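Local structure of flavohemoprotein (Vibrio cholerae O1 biovar El Tor, 4EH1) at residues Q214-V217 and K218-A222; V175-D179 and E180-D184; H87-H90 and N91-V95. The protein probably converts nitric oxide to nitrate with dioxygen and NAD(P)H, the part described here being its C-terminal FAD- and NAD(P)H-binding reductase domain. One frame throughout, in Å; residues are numbered along the deposited sequence.

Overall arrangement
All three contacts are local, made between neighbours along the chain, and none touches another. Contact 1 lies on helix 210-223 and contact 2 on the end of strand 172-177 and the loop after it, both in the parallel-sheet half; their centres are about 21 Å apart. Contact 3, at the end of helix 84-92, belongs to the FAD-binding half with its antiparallel sheet, its centre about 37 Å from that of contact 1, across the chain's centre. Contacts 1 and 3 are partly buried and combine helical backbone bonds with apolar and aromatic packing. Contact 2 is a surface turn packed round one tyrosine, bridged by a water, with an ion pair between neighbours at the bend.

Contact 1 (Q214-V217 and K218-A222); sequences QYVV and KQLLA
Lys-218, Gln-219, Leu-220 and Leu-221 each donate their backbone N-H four residues back along helix 210-223, to Gln-214, Tyr-215, Val-216 and Val-217. Lys-218 N reaches Gln-214 O at 3.0 Å, and Leu-220 N reaches Val-216 O at 2.8 Å, whereas the bond from Gln-219 N to Tyr-215 O is weak at 3.3 Å.

The polar contact is an amide over a ring. Tyr-215 has CG anti to the backbone N (chi1 176°), and Gln-219 extends beyond CG to set NE2 over one face of the phenol, displaced toward the rim and 3.2 Å from Tyr-215 CE2. The amide and ring planes are 54° apart, so the two groups are not stacked flat. Both polar ends converge on Met-190 O, which accepts bonds from Tyr-215 OH and Gln-219 NE2; Gln-219 OE1 takes the N-H of Leu-192.

Apolar pairs run side by side along the helix: Val-216 CG1 meets Leu-220 CD1 at 4.1 Å, and Val-217 CG1 meets Leu-221 CD1 at 4.0 Å. Val-216 and Leu-220 also pack on Leu-206 of strand 203-208, within the beta-alpha-beta unit completed by strand 230-234.

With both ends of its amide bonded to the 190-192 backbone, Gln-219 has its rotation fixed, and the helix is tied to that loop by directed polar bonds as well as by apolar packing.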
loop_
_atom_site.group_PDB
_atom_site.type_symbol
_atom_site.label_atom_id
_atom_site.label_comp_id
_atom_site.label_asym_id
_atom_site.label_seq_id
_atom_site.Cartn_x
_atom_site.Cartn_y
_atom_site.Cartn_z
ATOM N N GLN A 214 25.964 16.645 2.968
ATOM C CA GLN A 214 27.311 17.211 2.973
ATOM C C GLN A 214 28.015 16.948 1.640
ATOM O O GLN A 214 28.615 17.841 1.040
ATOM C CB GLN A 214 28.116 16.612 4.120
ATOM C CG GLN A 214 27.719 17.145 5.483
ATOM C CD GLN A 214 28.094 18.622 5.698
ATOM O OE1 GLN A 214 29.264 18.973 5.848
ATOM N NE2 GLN A 214 27.103 19.473 5.712
ATOM N N TYR A 215 27.913 15.710 1.175
ATOM C CA TYR A 215 28.463 15.328 -0.113
ATOM C C TYR A 215 27.933 16.203 -1.278
ATOM O O TYR A 215 28.708 16.695 -2.109
ATOM C CB TYR A 215 28.136 13.860 -0.337
ATOM C CG TYR A 215 28.554 13.330 -1.666
ATOM C CD1 TYR A 215 29.897 13.202 -2.003
ATOM C CD2 TYR A 215 27.607 12.930 -2.583
ATOM C CE1 TYR A 215 30.274 12.693 -3.245
ATOM C CE2 TYR A 215 27.964 12.422 -3.809
ATOM C CZ TYR A 215 29.291 12.307 -4.145
ATOM O OH TYR A 215 29.597 11.807 -5.390
ATOM N N VAL A 216 26.621 16.432 -1.323
ATOM C CA VAL A 216 26.053 17.215 -2.431
ATOM C C VAL A 216 26.350 18.722 -2.313
ATOM O O VAL A 216 26.727 19.379 -3.295
ATOM C CB VAL A 216 24.534 17.028 -2.559
ATOM C CG1 VAL A 216 23.954 18.040 -3.552
ATOM C CG2 VAL A 216 24.237 15.638 -3.009
ATOM N N VAL A 217 26.186 19.266 -1.109
ATOM C CA VAL A 217 26.443 20.679 -0.894
ATOM C C VAL A 217 27.889 21.028 -1.249
ATOM O O VAL A 217 28.113 22.026 -1.908
ATOM C CB VAL A 217 26.132 21.101 0.553
ATOM C CG1 VAL A 217 26.734 22.487 0.882
ATOM C CG2 VAL A 217 24.644 21.127 0.758
ATOM N N LYS A 218 28.860 20.205 -0.832
ATOM C CA LYS A 218 30.257 20.427 -1.245
ATOM C C LYS A 218 30.456 20.437 -2.763
ATOM O O LYS A 218 31.161 21.290 -3.299
ATOM C CB LYS A 218 31.231 19.446 -0.561
ATOM C CG LYS A 218 31.421 19.753 0.939
ATOM C CD LYS A 218 31.976 18.579 1.741
ATOM C CE LYS A 218 32.195 18.990 3.179
ATOM N NZ LYS A 218 32.553 17.817 4.071
ATOM N N GLN A 219 29.837 19.498 -3.458
ATOM C CA GLN A 219 29.857 19.545 -4.914
ATOM C C GLN A 219 29.238 20.839 -5.469
ATOM O O GLN A 219 29.794 21.464 -6.390
ATOM C CB GLN A 219 29.114 18.354 -5.490
ATOM C CG GLN A 219 29.847 17.018 -5.381
ATOM C CD GLN A 219 29.086 15.970 -6.169
ATOM O OE1 GLN A 219 29.109 15.973 -7.403
ATOM N NE2 GLN A 219 28.365 15.104 -5.469
ATOM N N LEU A 220 28.091 21.239 -4.923
ATOM C CA LEU A 220 27.432 22.459 -5.408
ATOM C C LEU A 220 28.316 23.692 -5.229
ATOM O O LEU A 220 28.479 24.487 -6.150
ATOM C CB LEU A 220 26.077 22.676 -4.732
ATOM C CG LEU A 220 24.995 21.672 -5.149
ATOM C CD1 LEU A 220 23.698 21.990 -4.441
ATOM C CD2 LEU A 220 24.811 21.602 -6.704
ATOM N N LEU A 221 28.899 23.839 -4.051
ATOM C CA LEU A 221 29.784 24.972 -3.806
ATOM C C LEU A 221 31.023 24.958 -4.707
ATOM O O LEU A 221 31.410 25.990 -5.248
ATOM C CB LEU A 221 30.211 25.004 -2.347
ATOM C CG LEU A 221 29.080 25.233 -1.354
ATOM C CD1 LEU A 221 29.619 25.105 0.067
ATOM C CD2 LEU A 221 28.498 26.596 -1.558
ATOM N N ALA A 222 31.647 23.795 -4.864
ATOM C CA ALA A 222 32.815 23.689 -5.737
ATOM C C ALA A 222 32.485 24.039 -7.203
ATOM O O ALA A 222 33.370 24.473 -7.949
ATOM C CB ALA A 222 33.420 22.300 -5.651
#

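Contact 2 (V175-D179 and E180-D184); sequences VWYRD and ESADD
The chain after Tyr-177 turns back past its ring, so that the side chain meets Glu-180 and Ala-182. At the root, Tyr-177 CB lies 3.3 Å from Glu-180 O. With CG anti to the carbonyl carbon (chi1 -73°), the ring brings one side to the returning chain: Tyr-177 CD2 is 4.0 Å from Glu-180 CG, and farther out Tyr-177 CE2 meets Ala-182 CB at 3.7 Å. Both partners approach the ring obliquely. At the tip, Tyr-177 OH is hydrogen-bonded to His-156 ND1, whose ring stands at about 80° to the phenol, and this fixes the outer end of the tyrosine.

Glu-180 crosses the tyrosine with its carboxylate plane 59° from the ring. Its OE2 accepts the backbone N-H of Ala-153, which ties the turn to the loop after strand 144-150.

At the bend, Arg-178 grips its neighbour Asp-179 side-on in a bidentate salt bridge. Arg-178 NE donates almost straight to Asp-179 OD1 at 2.9 Å, while Arg-178 NH2 meets the syn lone pair of Asp-179 OD2, also at 2.9 Å but along a more bent path. Across the mouth of the loop, one water accepts from Val-175 N at 3.1 Å and lies 2.7 Å from Asp-184 O, linking the two ends.

Strand 172-177 pairs in parallel with strand 144-150 on one side and strand 186-187 on the other, so this turn lies at the C-terminal end of a strand in the parallel sheet, as in the NAD(P)-binding domain of ferredoxin-NADP+ reductase-like flavoproteins.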
loop_
_atom_site.group_PDB
_atom_site.type_symbol
_atom_site.label_atom_id
_atom_site.label_comp_id
_atom_site.label_asym_id
_atom_site.label_seq_id
_atom_site.Cartn_x
_atom_site.Cartn_y
_atom_site.Cartn_z
ATOM N N VAL A 175 18.351 9.558 -12.359
ATOM C CA VAL A 175 18.351 8.704 -11.188
ATOM C C VAL A 175 19.682 7.909 -11.014
ATOM O O VAL A 175 20.268 7.473 -11.989
ATOM C CB VAL A 175 17.167 7.744 -11.251
ATOM C CG1 VAL A 175 17.285 6.668 -10.168
ATOM C CG2 VAL A 175 15.817 8.550 -11.120
ATOM N N TRP A 176 20.157 7.764 -9.772
ATOM C CA TRP A 176 21.328 6.940 -9.447
ATOM C C TRP A 176 20.918 5.776 -8.511
ATOM O O TRP A 176 20.145 5.975 -7.556
ATOM C CB TRP A 176 22.393 7.765 -8.715
ATOM C CG TRP A 176 23.153 8.743 -9.547
ATOM C CD1 TRP A 176 24.408 8.606 -10.025
ATOM C CD2 TRP A 176 22.698 10.029 -9.974
ATOM N NE1 TRP A 176 24.765 9.716 -10.735
ATOM C CE2 TRP A 176 23.743 10.616 -10.710
ATOM C CE3 TRP A 176 21.499 10.737 -9.810
ATOM C CZ2 TRP A 176 23.639 11.881 -11.290
ATOM C CZ3 TRP A 176 21.400 12.003 -10.366
ATOM C CH2 TRP A 176 22.472 12.561 -11.095
ATOM N N TYR A 177 21.421 4.569 -8.784
ATOM C CA TYR A 177 21.215 3.424 -7.891
ATOM C C TYR A 177 22.583 3.119 -7.327
ATOM O O TYR A 177 23.557 2.925 -8.080
ATOM C CB TYR A 177 20.695 2.187 -8.637
ATOM C CG TYR A 177 19.248 2.209 -9.114
ATOM C CD1 TYR A 177 18.340 3.179 -8.668
ATOM C CD2 TYR A 177 18.780 1.229 -10.004
ATOM C CE1 TYR A 177 17.006 3.179 -9.109
ATOM C CE2 TYR A 177 17.459 1.230 -10.457
ATOM C CZ TYR A 177 16.572 2.219 -9.999
ATOM O OH TYR A 177 15.246 2.221 -10.434
ATOM N N ARG A 178 22.681 3.110 -6.006
ATOM C CA ARG A 178 23.975 2.861 -5.366
ATOM C C ARG A 178 24.466 1.430 -5.599
ATOM O O ARG A 178 25.655 1.206 -5.759
ATOM C CB ARG A 178 23.878 3.088 -3.869
ATOM C CG ARG A 178 25.190 3.043 -3.131
ATOM C CD ARG A 178 24.911 3.050 -1.650
ATOM N NE ARG A 178 24.390 1.768 -1.192
ATOM C CZ ARG A 178 23.845 1.587 0.003
ATOM N NH1 ARG A 178 23.764 2.605 0.846
ATOM N NH2 ARG A 178 23.392 0.398 0.353
ATOM N N ASP A 179 23.553 0.466 -5.630
ATOM C CA ASP A 179 23.976 -0.939 -5.561
ATOM C C ASP A 179 23.761 -1.792 -6.809
ATOM O O ASP A 179 24.076 -2.967 -6.797
ATOM C CB ASP A 179 23.315 -1.639 -4.368
ATOM C CG ASP A 179 23.668 -1.001 -3.056
ATOM O OD1 ASP A 179 24.795 -0.490 -2.953
ATOM O OD2 ASP A 179 22.815 -0.999 -2.136
ATOM N N GLU A 180 23.193 -1.239 -7.868
ATOM C CA GLU A 180 23.022 -2.041 -9.078
ATOM C C GLU A 180 22.883 -1.109 -10.283
ATOM O O GLU A 180 22.764 0.105 -10.133
ATOM C CB GLU A 180 21.802 -2.975 -8.939
ATOM C CG GLU A 180 20.464 -2.223 -8.726
ATOM C CD GLU A 180 19.275 -3.151 -8.407
ATOM O OE1 GLU A 180 19.498 -4.295 -7.949
ATOM O OE2 GLU A 180 18.118 -2.738 -8.618
ATOM N N SER A 181 22.939 -1.674 -11.476
ATOM C CA SER A 181 22.740 -0.892 -12.683
ATOM C C SER A 181 21.327 -1.146 -13.164
ATOM O O SER A 181 20.708 -2.122 -12.771
ATOM C CB SER A 181 23.699 -1.368 -13.762
ATOM O OG SER A 181 23.395 -2.716 -14.064
ATOM N N ALA A 182 20.832 -0.267 -14.030
ATOM C CA ALA A 182 19.554 -0.469 -14.679
ATOM C C ALA A 182 19.476 0.438 -15.895
ATOM O O ALA A 182 20.216 1.421 -15.998
ATOM C CB ALA A 182 18.413 -0.160 -13.716
ATOM N N ASP A 183 18.562 0.111 -16.800
ATOM C CA ASP A 183 18.367 0.882 -18.005
ATOM C C ASP A 183 18.053 2.325 -17.630
ATOM O O ASP A 183 17.157 2.594 -16.810
ATOM C CB ASP A 183 17.258 0.254 -18.856
ATOM C CG ASP A 183 17.694 -1.074 -19.520
ATOM O OD1 ASP A 183 18.889 -1.213 -19.886
ATOM O OD2 ASP A 183 16.839 -1.978 -19.685
ATOM N N ASP A 184 18.830 3.245 -18.198
ATOM C CA ASP A 184 18.664 4.677 -17.956
ATOM C C ASP A 184 18.776 5.102 -16.483
ATOM O O ASP A 184 18.074 6.004 -16.040
ATOM C CB ASP A 184 17.335 5.178 -18.533
ATOM C CG ASP A 184 17.343 6.679 -18.790
ATOM O OD1 ASP A 184 18.199 7.138 -19.582
ATOM O OD2 ASP A 184 16.514 7.402 -18.187
HETATM O O HOH W 1 17.265 8.273 -14.912
#

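Contact 3 (H87-H90 and N91-V95); sequences HYLH and NNVKV
The Tyr-88 ring carries Asn-92 on one face, with Val-93 meeting it obliquely. Asn-92 CB makes a CH-pi contact there, 3.9 Å from the ring centroid, 24° off the normal and displaced toward the rim. Val-93 CG2 comes to 3.5 Å from Tyr-88 CE2. A chi1 near 180° (-178°) sends the phenol along the helix toward Asn-92 and Val-93. The His-87 imidazole has Asn-91 ND2 at its edge, near the ring plane and 4.1 Å from His-87 ND1; its NE2 is hydrogen-bonded to Glu-75 O.

Helix 84-92 runs out along this stretch, beside the antiparallel sheet of the FAD-binding half, and the nearest atoms of the His-87 side chain and the bound FAD are about 5 Å apart. Two normal i to i+4 bonds, from Asn-91 N to His-87 O and from Asn-92 N to Tyr-88 O, both at 2.8 Å, are followed by a weak, shared one: Val-93 N lies 3.4 Å from each of Tyr-88 O and Leu-89 O. Lys-11 NZ, from strand 4-13, gathers the carbonyls of Leu-89, His-90 and Val-93 and so serves the C-terminal end of the helix.

On the inner side, Leu-89 CD2 lies alongside Val-93 CG2 at 3.7 Å. Leu-89 also packs on Phe-21 of strand 18-25, while Asn-92 packs on Lys-154 of the second subunit.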
loop_
_atom_site.group_PDB
_atom_site.type_symbol
_atom_site.label_atom_id
_atom_site.label_comp_id
_atom_site.label_asym_id
_atom_site.label_seq_id
_atom_site.Cartn_x
_atom_site.Cartn_y
_atom_site.Cartn_z
ATOM N N HIS A 87 7.537 1.694 12.441
ATOM C CA HIS A 87 7.071 0.313 12.362
ATOM C C HIS A 87 5.626 0.246 12.811
ATOM O O HIS A 87 4.849 -0.546 12.309
ATOM C CB HIS A 87 7.975 -0.651 13.156
ATOM C CG HIS A 87 9.252 -0.966 12.438
ATOM N ND1 HIS A 87 9.502 -2.197 11.861
ATOM C CD2 HIS A 87 10.311 -0.184 12.126
ATOM C CE1 HIS A 87 10.677 -2.168 11.257
ATOM N NE2 HIS A 87 11.192 -0.960 11.407
ATOM N N TYR A 88 5.268 1.099 13.755
ATOM C CA TYR A 88 3.914 1.075 14.241
ATOM C C TYR A 88 2.920 1.433 13.139
ATOM O O TYR A 88 1.907 0.778 12.996
ATOM C CB TYR A 88 3.746 2.033 15.393
ATOM C CG TYR A 88 2.355 1.986 15.956
ATOM C CD1 TYR A 88 1.943 0.907 16.730
ATOM C CD2 TYR A 88 1.451 3.004 15.701
ATOM C CE1 TYR A 88 0.677 0.846 17.254
ATOM C CE2 TYR A 88 0.157 2.961 16.229
ATOM C CZ TYR A 88 -0.212 1.874 17.006
ATOM O OH TYR A 88 -1.475 1.818 17.541
ATOM N N LEU A 89 3.236 2.487 12.397
ATOM C CA LEU A 89 2.445 2.959 11.272
ATOM C C LEU A 89 2.313 1.902 10.180
ATOM O O LEU A 89 1.188 1.591 9.766
ATOM C CB LEU A 89 3.063 4.226 10.681
ATOM C CG LEU A 89 2.940 5.446 11.587
ATOM C CD1 LEU A 89 3.636 6.636 10.965
ATOM C CD2 LEU A 89 1.460 5.751 11.900
ATOM N N HIS A 90 3.462 1.394 9.707
ATOM C CA HIS A 90 3.502 0.311 8.727
ATOM C C HIS A 90 2.707 -0.925 9.195
ATOM O O HIS A 90 1.852 -1.422 8.477
ATOM C CB HIS A 90 4.961 -0.110 8.411
ATOM C CG HIS A 90 5.641 0.758 7.398
ATOM N ND1 HIS A 90 6.014 0.294 6.153
ATOM C CD2 HIS A 90 6.009 2.067 7.434
ATOM C CE1 HIS A 90 6.577 1.271 5.464
ATOM N NE2 HIS A 90 6.590 2.358 6.219
ATOM N N ASN A 91 2.953 -1.391 10.413
ATOM C CA ASN A 91 2.385 -2.669 10.840
ATOM C C ASN A 91 1.000 -2.629 11.451
ATOM O O ASN A 91 0.282 -3.605 11.365
ATOM C CB ASN A 91 3.322 -3.385 11.822
ATOM C CG ASN A 91 4.657 -3.743 11.185
ATOM O OD1 ASN A 91 4.732 -3.960 9.980
ATOM N ND2 ASN A 91 5.713 -3.785 11.986
ATOM N N ASN A 92 0.631 -1.525 12.090
ATOM C CA ASN A 92 -0.559 -1.525 12.933
ATOM C C ASN A 92 -1.629 -0.554 12.484
ATOM O O ASN A 92 -2.794 -0.747 12.777
ATOM C CB ASN A 92 -0.195 -1.158 14.383
ATOM C CG ASN A 92 0.698 -2.194 15.047
ATOM O OD1 ASN A 92 0.261 -2.945 15.917
ATOM N ND2 ASN A 92 1.948 -2.236 14.635
ATOM N N VAL A 93 -1.238 0.526 11.826
ATOM C CA VAL A 93 -2.213 1.539 11.485
ATOM C C VAL A 93 -2.830 1.262 10.103
ATOM O O VAL A 93 -2.224 1.566 9.080
ATOM C CB VAL A 93 -1.586 2.932 11.545
ATOM C CG1 VAL A 93 -2.619 3.993 11.121
ATOM C CG2 VAL A 93 -1.018 3.191 12.960
ATOM N N LYS A 94 -4.037 0.699 10.095
ATOM C CA LYS A 94 -4.718 0.320 8.853
ATOM C C LYS A 94 -5.571 1.432 8.249
ATOM O O LYS A 94 -5.901 2.415 8.924
ATOM C CB LYS A 94 -5.648 -0.876 9.111
ATOM C CG LYS A 94 -5.026 -1.992 9.924
ATOM C CD LYS A 94 -5.909 -3.241 9.950
ATOM C CE LYS A 94 -7.184 -2.987 10.763
ATOM N NZ LYS A 94 -6.929 -2.151 11.993
ATOM N N VAL A 95 -5.937 1.260 6.972
ATOM C CA VAL A 95 -7.011 2.044 6.381
ATOM C C VAL A 95 -8.247 1.976 7.276
ATOM O O VAL A 95 -8.705 0.885 7.637
ATOM C CB VAL A 95 -7.395 1.536 4.972
ATOM C CG1 VAL A 95 -8.604 2.303 4.440
ATOM C CG2 VAL A 95 -6.211 1.673 4.007
#